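Local coordinates for Z-DNA binding protein kinase (Danio rerio, PDB 5J6X) that probably binds left-handed Z-form nucleic acid through this Zalpha domain, the N-terminal part of a larger protein kinase, at residues A[12-17]-A[44-49]; A[24-29]-A[67-72]. All blocks are in the same frame, centred on the assembly; numbering follows the deposited sequence.

Contact 1: A[12-17]-A[44-49]; sequences EIEMRI and NRHLYS
E14 and H46 meet at the centre of this helix-helix contact. The E14 side chain lies across the H46 imidazole at about a right angle. Its CG packs against the ring, 3.6 Å from H46 CD2. The extended chain carries the carboxylate to the ring edge. E14 OE1 sits in the plane of the ring, 3.4 Å from H46 CD2, and the carboxylate and ring planes stand 84° apart. The same oxygen joins the segments: S49 OG donates to E14 OE1 over 2.8 Å, nearly in line with the C-O bond. S49 OG lies opposite its backbone N (chi1 174°), and this carries the hydroxyl to the carboxylate one turn beyond H46. E14 OE1 is 4.5 Å from H46 NE2, so a protonated imidazole would probably feel the negative charge, although the charged atoms are not in contact.

The remaining contacts are mostly apolar. I13 covers one face of the imidazole near its rim, with I13 CG2 3.9 Å from H46 ND1. R45 CG lies over the centre of the opposite face, so the ring is held between the two. I17 CD1 reaches H46 CB at 4.0 Å. The other branch, I17 CG2, meets L47 CD2 at 4.2 Å, on the more buried side. A weak hydrogen bond from H46 ND1 to T42 O may help to set the ring's rotation.

The helix axes pass 9.9 Å apart and cross at -81°. This lays helix 9-24 across helix 40-52, second of the helix-turn-helix pair, in the three-helix bundle of the Zalpha domain. L36 and L38, between helices 29-35 and 40-52, extend the apolar layer around I13 and I17. L47 also touches V29 of helix 29-35, and Y48 packs edge-to-face with W68 of strand 67-70.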
loop_
_atom_site.group_PDB
_atom_site.type_symbol
_atom_site.label_atom_id
_atom_site.label_comp_id
_atom_site.label_asym_id
_atom_site.label_seq_id
_atom_site.Cartn_x
_atom_site.Cartn_y
_atom_site.Cartn_z
ATOM N N GLU A 12 -1.704 -4.257 -11.795
ATOM C CA GLU A 12 -0.287 -4.467 -11.708
ATOM C C GLU A 12 0.275 -3.587 -10.611
ATOM O O GLU A 12 1.236 -3.952 -9.944
ATOM C CB GLU A 12 0.377 -4.168 -13.039
ATOM C CG GLU A 12 1.803 -4.629 -13.137
ATOM C CD GLU A 12 2.388 -4.260 -14.461
ATOM O OE1 GLU A 12 1.631 -4.255 -15.452
ATOM O OE2 GLU A 12 3.591 -3.948 -14.509
ATOM N N ILE A 13 -0.325 -2.424 -10.405
ATOM C CA ILE A 13 0.206 -1.560 -9.378
ATOM C C ILE A 13 -0.235 -2.105 -8.024
ATOM O O ILE A 13 0.553 -2.156 -7.076
ATOM C CB ILE A 13 -0.236 -0.099 -9.564
ATOM C CG1 ILE A 13 0.314 0.466 -10.868
ATOM C CG2 ILE A 13 0.279 0.748 -8.429
ATOM C CD1 ILE A 13 -0.233 1.824 -11.205
ATOM N N GLU A 14 -1.482 -2.545 -7.932
ATOM C CA GLU A 14 -1.945 -3.118 -6.679
ATOM C C GLU A 14 -1.186 -4.402 -6.329
ATOM O O GLU A 14 -0.905 -4.644 -5.160
ATOM C CB GLU A 14 -3.450 -3.384 -6.722
ATOM C CG GLU A 14 -4.282 -2.113 -6.795
ATOM C CD GLU A 14 -5.769 -2.384 -6.893
ATOM O OE1 GLU A 14 -6.558 -1.440 -6.696
ATOM O OE2 GLU A 14 -6.154 -3.538 -7.162
ATOM N N MET A 15 -0.843 -5.210 -7.330
ATOM C CA MET A 15 -0.137 -6.465 -7.078
ATOM C C MET A 15 1.317 -6.211 -6.709
ATOM O O MET A 15 1.876 -6.909 -5.855
ATOM C CB MET A 15 -0.226 -7.391 -8.286
ATOM C CG MET A 15 0.025 -8.852 -7.955
ATOM S SD MET A 15 -0.998 -9.969 -8.943
ATOM C CE MET A 15 -2.527 -9.966 -7.994
ATOM N N ARG A 16 1.928 -5.213 -7.346
ATOM C CA ARG A 16 3.249 -4.736 -6.941
ATOM C C ARG A 16 3.209 -4.184 -5.514
ATOM O O ARG A 16 4.145 -4.384 -4.740
ATOM C CB ARG A 16 3.767 -3.658 -7.894
ATOM C CG ARG A 16 4.231 -4.185 -9.242
ATOM C CD ARG A 16 4.892 -3.103 -10.056
ATOM N NE ARG A 16 6.144 -2.690 -9.430
ATOM C CZ ARG A 16 6.665 -1.469 -9.517
ATOM N NH1 ARG A 16 6.036 -0.524 -10.204
ATOM N NH2 ARG A 16 7.814 -1.188 -8.909
ATOM N N ILE A 17 2.126 -3.496 -5.165
ATOM C CA ILE A 17 2.013 -2.926 -3.833
ATOM C C ILE A 17 1.869 -4.028 -2.788
ATOM O O ILE A 17 2.589 -4.036 -1.781
ATOM C CB ILE A 17 0.833 -1.936 -3.722
ATOM C CG1 ILE A 17 1.177 -0.624 -4.431
ATOM C CG2 ILE A 17 0.482 -1.648 -2.250
ATOM C CD1 ILE A 17 0.023 0.374 -4.490
ATOM N N ASN A 44 -1.345 6.086 -3.171
ATOM C CA ASN A 44 -2.441 6.435 -2.299
ATOM C C ASN A 44 -3.771 6.019 -2.887
ATOM O O ASN A 44 -4.632 5.461 -2.194
ATOM C CB ASN A 44 -2.438 7.931 -2.027
ATOM C CG ASN A 44 -1.941 8.254 -0.655
ATOM O OD1 ASN A 44 -1.970 7.408 0.231
ATOM N ND2 ASN A 44 -1.504 9.492 -0.453
ATOM N N ARG A 45 -3.939 6.300 -4.172
ATOM C CA ARG A 45 -5.132 5.873 -4.889
ATOM C C ARG A 45 -5.376 4.388 -4.686
ATOM O O ARG A 45 -6.424 4.003 -4.195
ATOM C CB ARG A 45 -4.998 6.193 -6.372
ATOM C CG ARG A 45 -6.021 5.534 -7.275
ATOM C CD ARG A 45 -5.877 6.090 -8.701
ATOM N NE ARG A 45 -5.757 7.548 -8.654
ATOM C CZ ARG A 45 -4.704 8.228 -9.094
ATOM N NH1 ARG A 45 -3.694 7.573 -9.654
ATOM N NH2 ARG A 45 -4.667 9.553 -8.975
ATOM N N HIS A 46 -4.391 3.558 -5.012
ATOM C CA HIS A 46 -4.604 2.115 -4.997
ATOM C C HIS A 46 -4.604 1.497 -3.601
ATOM O O HIS A 46 -5.110 0.389 -3.427
ATOM C CB HIS A 46 -3.578 1.425 -5.893
ATOM C CG HIS A 46 -3.863 1.628 -7.345
ATOM N ND1 HIS A 46 -3.144 2.499 -8.131
ATOM C CD2 HIS A 46 -4.863 1.149 -8.125
ATOM C CE1 HIS A 46 -3.656 2.512 -9.354
ATOM N NE2 HIS A 46 -4.700 1.702 -9.372
ATOM N N LEU A 47 -4.067 2.206 -2.613
ATOM C CA LEU A 47 -4.199 1.758 -1.240
ATOM C C LEU A 47 -5.676 1.775 -0.872
ATOM O O LEU A 47 -6.204 0.783 -0.385
ATOM C CB LEU A 47 -3.388 2.628 -0.267
ATOM C CG LEU A 47 -1.877 2.413 -0.206
ATOM C CD1 LEU A 47 -1.228 3.463 0.660
ATOM C CD2 LEU A 47 -1.558 1.015 0.299
ATOM N N TYR A 48 -6.358 2.888 -1.120
ATOM C CA TYR A 48 -7.752 2.969 -0.711
ATOM C C TYR A 48 -8.619 2.012 -1.547
ATOM O O TYR A 48 -9.589 1.431 -1.040
ATOM C CB TYR A 48 -8.245 4.425 -0.770
ATOM C CG TYR A 48 -7.641 5.246 0.361
ATOM C CD1 TYR A 48 -8.194 5.222 1.639
ATOM C CD2 TYR A 48 -6.498 6.014 0.165
ATOM C CE1 TYR A 48 -7.628 5.956 2.702
ATOM C CE2 TYR A 48 -5.928 6.754 1.212
ATOM C CZ TYR A 48 -6.495 6.716 2.482
ATOM O OH TYR A 48 -5.931 7.440 3.518
ATOM N N SER A 49 -8.232 1.799 -2.802
ATOM C CA SER A 49 -8.915 0.814 -3.637
ATOM C C SER A 49 -8.810 -0.592 -3.054
ATOM O O SER A 49 -9.803 -1.339 -3.011
ATOM C CB SER A 49 -8.347 0.808 -5.047
ATOM O OG SER A 49 -8.935 -0.241 -5.798
#

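Contact 2: A[24-29]-A[67-72]; sequences HGRSTV and VWDLVE
S27 and W68 form a single antiparallel bridge, a hydrogen-bonded pair, at the heart of the tight part of the contact. W68 N gives a nearly straight bond to S27 O, 2.8 Å long with an angle of 169° at the hydrogen. S27 N returns a bond of 3.0 Å to W68 O. Each carbonyl also takes a CA-H...O contact: R26 CA lies 3.0 Å from W68 O, and V67 CA approaches S27 O. S27 O further sits at the edge of the indole, in its plane. The S27 side chain turns from the strand toward Y20, L21 and I32.

Side chains beside the bridge are closely packed too. V67 CG1 meets T28 CG2 at 3.8 Å. With chi1 at 58°, T28 OG1 is left to cap D31 N at the start of helix 29-35. On the far side of the bridge, D69 CB packs 3.6 Å from R26 CB. The carboxylate stands near the loop backbone, with D69 OD2 3.6 Å from R26 N. An alanine in place of D69 would probably remove the carboxylate beside R26 N and leave that side of the loop less covered.

The solvent side belongs to the R26 side chain. Extended from CG to NE, it crosses V67 at a slant. V67 CG2 lies over one face of the guanidinium and is 3.8 Å from R26 NE.

R26 NE and D69 OD2 are 6.0 Å apart, too far for a salt bridge. The chemistry implies that backbone bonds fasten the loop to strand 67-70. The loop adds one bridge to the edge of the hairpin 56-59/67-70, in the place of the short first strand of winged helix-turn-helix domains. Side-chain charge adds at most a weak long-range attraction.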
loop_
_atom_site.group_PDB
_atom_site.type_symbol
_atom_site.label_atom_id
_atom_site.label_comp_id
_atom_site.label_asym_id
_atom_site.label_seq_id
_atom_site.Cartn_x
_atom_site.Cartn_y
_atom_site.Cartn_z
ATOM N N HIS A 24 8.153 -6.539 3.051
ATOM C CA HIS A 24 8.591 -5.676 4.148
ATOM C C HIS A 24 7.671 -5.577 5.366
ATOM O O HIS A 24 8.094 -5.132 6.408
ATOM C CB HIS A 24 8.865 -4.277 3.598
ATOM C CG HIS A 24 10.056 -4.235 2.696
ATOM N ND1 HIS A 24 10.043 -4.779 1.429
ATOM C CD2 HIS A 24 11.315 -3.778 2.897
ATOM C CE1 HIS A 24 11.237 -4.634 0.875
ATOM N NE2 HIS A 24 12.027 -4.030 1.747
ATOM N N GLY A 25 6.429 -6.007 5.277
ATOM C CA GLY A 25 5.567 -5.844 6.435
ATOM C C GLY A 25 4.900 -4.490 6.406
ATOM O O GLY A 25 5.008 -3.774 5.411
ATOM N N ARG A 26 4.208 -4.126 7.476
ATOM C CA ARG A 26 3.421 -2.897 7.439
ATOM C C ARG A 26 4.310 -1.680 7.250
ATOM O O ARG A 26 5.326 -1.538 7.905
ATOM C CB ARG A 26 2.549 -2.747 8.687
ATOM C CG ARG A 26 3.268 -2.609 9.994
ATOM C CD ARG A 26 2.259 -2.624 11.111
ATOM N NE ARG A 26 2.760 -1.962 12.310
ATOM C CZ ARG A 26 2.051 -1.840 13.421
ATOM N NH1 ARG A 26 0.825 -2.337 13.459
ATOM N NH2 ARG A 26 2.564 -1.230 14.481
ATOM N N SER A 27 3.911 -0.818 6.323
ATOM C CA SER A 27 4.774 0.219 5.785
ATOM C C SER A 27 3.974 1.496 5.642
ATOM O O SER A 27 2.769 1.443 5.442
ATOM C CB SER A 27 5.321 -0.191 4.416
ATOM O OG SER A 27 5.597 -1.585 4.329
ATOM N N THR A 28 4.635 2.643 5.698
ATOM C CA THR A 28 3.962 3.908 5.385
ATOM C C THR A 28 3.724 4.107 3.874
ATOM O O THR A 28 4.217 3.330 3.060
ATOM C CB THR A 28 4.765 5.081 5.906
ATOM O OG1 THR A 28 6.078 5.051 5.340
ATOM C CG2 THR A 28 4.877 4.994 7.405
ATOM N N VAL A 29 2.975 5.136 3.482
ATOM C CA VAL A 29 2.788 5.356 2.058
ATOM C C VAL A 29 4.112 5.837 1.469
ATOM O O VAL A 29 4.428 5.598 0.297
ATOM C CB VAL A 29 1.668 6.369 1.741
ATOM C CG1 VAL A 29 2.016 7.731 2.235
ATOM C CG2 VAL A 29 1.404 6.417 0.234
ATOM N N VAL A 67 0.365 3.181 8.883
ATOM C CA VAL A 67 1.014 2.095 8.159
ATOM C C VAL A 67 -0.023 1.139 7.587
ATOM O O VAL A 67 -1.073 0.914 8.194
ATOM C CB VAL A 67 1.986 1.319 9.064
ATOM C CG1 VAL A 67 3.229 2.153 9.325
ATOM C CG2 VAL A 67 1.307 0.941 10.348
ATOM N N TRP A 68 0.266 0.590 6.413
ATOM C CA TRP A 68 -0.630 -0.356 5.765
ATOM C C TRP A 68 -0.049 -1.752 5.830
ATOM O O TRP A 68 1.157 -1.902 5.718
ATOM C CB TRP A 68 -0.857 0.034 4.322
ATOM C CG TRP A 68 -1.457 1.355 4.181
ATOM C CD1 TRP A 68 -0.822 2.565 4.289
ATOM C CD2 TRP A 68 -2.832 1.639 3.906
ATOM N NE1 TRP A 68 -1.727 3.581 4.103
ATOM C CE2 TRP A 68 -2.964 3.040 3.859
ATOM C CE3 TRP A 68 -3.960 0.848 3.698
ATOM C CZ2 TRP A 68 -4.185 3.661 3.604
ATOM C CZ3 TRP A 68 -5.168 1.467 3.451
ATOM C CH2 TRP A 68 -5.269 2.856 3.398
ATOM N N ASP A 69 -0.903 -2.761 6.013
ATOM C CA ASP A 69 -0.493 -4.161 5.926
ATOM C C ASP A 69 -1.588 -5.001 5.258
ATOM O O ASP A 69 -2.661 -4.491 4.923
ATOM C CB ASP A 69 -0.157 -4.742 7.310
ATOM C CG ASP A 69 0.882 -5.851 7.232
ATOM O OD1 ASP A 69 1.119 -6.319 6.098
ATOM O OD2 ASP A 69 1.455 -6.252 8.277
ATOM N N LEU A 70 -1.319 -6.293 5.090
ATOM C CA LEU A 70 -2.203 -7.170 4.320
ATOM C C LEU A 70 -3.234 -7.850 5.204
ATOM O O LEU A 70 -2.918 -8.407 6.266
ATOM C CB LEU A 70 -1.392 -8.221 3.563
ATOM C CG LEU A 70 -0.401 -7.670 2.541
ATOM C CD1 LEU A 70 0.591 -8.741 2.164
ATOM C CD2 LEU A 70 -1.107 -7.132 1.289
ATOM N N VAL A 71 -4.476 -7.808 4.754
ATOM C CA VAL A 71 -5.566 -8.353 5.528
ATOM C C VAL A 71 -5.370 -9.865 5.712
ATOM O O VAL A 71 -5.415 -10.369 6.837
ATOM C CB VAL A 71 -6.923 -8.015 4.857
ATOM C CG1 VAL A 71 -8.101 -8.544 5.670
ATOM C CG2 VAL A 71 -7.051 -6.511 4.708
ATOM N N GLU A 72 -5.104 -10.570 4.615
ATOM C CA GLU A 72 -5.027 -12.026 4.624
ATOM C C GLU A 72 -3.657 -12.562 5.052
ATOM O O GLU A 72 -2.636 -12.216 4.457
ATOM C CB GLU A 72 -5.373 -12.550 3.244
ATOM C CG GLU A 72 -6.769 -13.066 3.117
ATOM C CD GLU A 72 -6.973 -13.801 1.812
ATOM O OE1 GLU A 72 -7.079 -13.133 0.761
ATOM O OE2 GLU A 72 -6.992 -15.052 1.836
#

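Overall arrangement
The two contacts lie on opposite sides of the chain's centre, with their own centres about 12 Å apart. Their segments alternate along the chain: 12-17, 24-29, 44-49, then 67-72. Contact 1 joins helix 9-24 to helix 40-52. Contact 2 ties the loop between helices 9-24 and 29-35 to strand 67-70. They touch where L47 CD1 comes 3.5 Å from W68 NE1, and N44 and L47 also pack on V29. Helix 40-52 thus belongs to the helical bundle and also packs on the wing strand 67-70. Together the contacts close one compact winged helix-turn-helix domain, the Zalpha fold, which is consistent with Z-DNA binding.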